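Local atomic coordinates of BB1 (Synthetic construct, PDB entry 6D0T), a protein that is a beta-barrel designed from scratch, with no natural function, probably a scaffold toward barrels that activate the fluorescence of a bound dye. Residues A[5-9]-A[10-14]. Residues are numbered along the deposited sequence; the frame is centred on the assembly and turned at random.
Sequences AQYFP and GTWEF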
loop_
_atom_site.group_PDB
_atom_site.type_symbol
_atom_site.label_atom_id
_atom_site.label_comp_id
_atom_site.label_asym_id
_atom_site.label_seq_id
_atom_site.Cartn_x
_atom_site.Cartn_y
_atom_site.Cartn_z
ATOM N N ALA A 5 0.644 14.372 3.812
ATOM C CA ALA A 5 1.130 14.225 5.180
ATOM C C ALA A 5 0.054 14.447 6.218
ATOM O O ALA A 5 0.220 14.004 7.355
ATOM C CB ALA A 5 2.309 15.164 5.417
ATOM N N GLN A 6 -1.026 15.155 5.879
ATOM C CA GLN A 6 -2.184 15.206 6.759
ATOM C C GLN A 6 -2.913 13.855 6.811
ATOM O O GLN A 6 -3.306 13.393 7.876
ATOM C CB GLN A 6 -3.161 16.295 6.280
ATOM C CG GLN A 6 -4.419 16.370 7.142
ATOM C CD GLN A 6 -5.385 17.456 6.680
ATOM O OE1 GLN A 6 -5.348 17.887 5.527
ATOM N NE2 GLN A 6 -6.295 17.845 7.554
ATOM N N TYR A 7 -3.117 13.218 5.663
ATOM C CA TYR A 7 -4.083 12.147 5.547
ATOM C C TYR A 7 -3.476 10.757 5.768
ATOM O O TYR A 7 -4.050 9.950 6.509
ATOM C CB TYR A 7 -4.759 12.210 4.168
ATOM C CG TYR A 7 -5.714 11.059 3.943
ATOM C CD1 TYR A 7 -5.279 9.900 3.356
ATOM C CD2 TYR A 7 -7.037 11.129 4.347
ATOM C CE1 TYR A 7 -6.095 8.831 3.203
ATOM C CE2 TYR A 7 -7.880 10.080 4.192
ATOM C CZ TYR A 7 -7.416 8.909 3.599
ATOM O OH TYR A 7 -8.235 7.817 3.436
ATOM N N PHE A 8 -2.335 10.469 5.158
ATOM C CA PHE A 8 -1.906 9.071 5.113
ATOM C C PHE A 8 -1.266 8.579 6.403
ATOM O O PHE A 8 -1.407 7.387 6.705
ATOM C CB PHE A 8 -0.950 8.818 3.939
ATOM C CG PHE A 8 -1.630 8.838 2.599
ATOM C CD1 PHE A 8 -2.501 7.854 2.244
ATOM C CD2 PHE A 8 -1.429 9.910 1.711
ATOM C CE1 PHE A 8 -3.165 7.905 1.012
ATOM C CE2 PHE A 8 -2.066 9.947 0.497
ATOM C CZ PHE A 8 -2.947 8.960 0.155
ATOM N N PRO A 9 -0.598 9.412 7.199
ATOM C CA PRO A 9 0.068 8.882 8.397
ATOM C C PRO A 9 -0.886 8.187 9.336
ATOM O O PRO A 9 -2.030 8.609 9.550
ATOM C CB PRO A 9 0.713 10.123 9.031
ATOM C CG PRO A 9 1.002 10.995 7.831
ATOM C CD PRO A 9 -0.243 10.824 6.969
ATOM N N GLY A 10 -0.395 7.093 9.907
ATOM C CA GLY A 10 -1.227 6.266 10.749
ATOM C C GLY A 10 -0.997 4.786 10.528
ATOM O O GLY A 10 -0.082 4.373 9.800
ATOM N N THR A 11 -1.812 3.994 11.208
ATOM C CA THR A 11 -1.788 2.537 11.104
ATOM C C THR A 11 -2.978 2.064 10.284
ATOM O O THR A 11 -4.103 2.498 10.512
ATOM C CB THR A 11 -1.829 1.911 12.486
ATOM O OG1 THR A 11 -0.714 2.389 13.230
ATOM C CG2 THR A 11 -1.750 0.388 12.403
ATOM N N TRP A 12 -2.717 1.168 9.329
ATOM C CA TRP A 12 -3.725 0.687 8.409
ATOM C C TRP A 12 -3.613 -0.823 8.293
ATOM O O TRP A 12 -2.515 -1.375 8.350
ATOM C CB TRP A 12 -3.561 1.257 7.013
ATOM C CG TRP A 12 -3.528 2.777 6.913
ATOM C CD1 TRP A 12 -2.505 3.617 7.311
ATOM C CD2 TRP A 12 -4.517 3.608 6.315
ATOM N NE1 TRP A 12 -2.825 4.912 7.014
ATOM C CE2 TRP A 12 -4.064 4.932 6.402
ATOM C CE3 TRP A 12 -5.761 3.364 5.729
ATOM C CZ2 TRP A 12 -4.793 6.000 5.911
ATOM C CZ3 TRP A 12 -6.486 4.433 5.237
ATOM C CH2 TRP A 12 -6.003 5.734 5.329
ATOM N N GLU A 13 -4.756 -1.478 8.126
ATOM C CA GLU A 13 -4.794 -2.858 7.682
ATOM C C GLU A 13 -4.903 -2.856 6.171
ATOM O O GLU A 13 -5.523 -1.959 5.585
ATOM C CB GLU A 13 -5.960 -3.595 8.335
ATOM C CG GLU A 13 -5.699 -3.785 9.829
ATOM C CD GLU A 13 -6.690 -4.708 10.510
ATOM O OE1 GLU A 13 -7.718 -5.056 9.885
ATOM O OE2 GLU A 13 -6.431 -5.087 11.674
ATOM N N PHE A 14 -4.307 -3.860 5.533
ATOM C CA PHE A 14 -4.411 -3.971 4.089
ATOM C C PHE A 14 -4.800 -5.369 3.642
ATOM O O PHE A 14 -4.582 -6.370 4.349
ATOM C CB PHE A 14 -3.107 -3.552 3.376
ATOM C CG PHE A 14 -1.960 -4.546 3.486
ATOM C CD1 PHE A 14 -1.769 -5.513 2.515
ATOM C CD2 PHE A 14 -1.032 -4.438 4.499
ATOM C CE1 PHE A 14 -0.688 -6.377 2.571
ATOM C CE2 PHE A 14 0.060 -5.312 4.562
ATOM C CZ PHE A 14 0.233 -6.262 3.608
#
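Trp12 meets Tyr7 and the carbonyl of Phe8 in a tryptophan corner, the barrel-end arrangement known from lipocalins, with the same Gly-X-Trp sequence opening the first strand. The indole turns back toward the preceding helix because CG stands anti to its own carbonyl carbon (chi1 -55°). Its N-H, at the ring edge, then finds Phe8 O close to the indole plane: NE1 lies 2.9 Å from Phe8 O, with an N-H...O angle of 152°. One bond thus satisfies the buried indole nitrogen and helps to fix the rotation of the ring. At the six-membered end, Trp12 CH2 approaches Tyr7 CE1 (3.8 Å) and Tyr7 OH (3.6 Å), the two ring planes inclined at 50°. Replacing Trp12 by a phenylalanine would probably leave Phe8 O without its donor and open a gap beside the phenol. The backbone at Gly10 would set a CB against Pro9 O, so a side chain would probably not be tolerated there. Around the corner, Tyr7 OH bonds to Ser86 O on strand 77-86, and Phe8 packs on Leu82 and Val84. Arg108, from strand 101-108, bonds to Tyr7 O, makes a cation-pi contact with the phenol and touches Trp12, while Val28 of strand 23-32 packs against the indole.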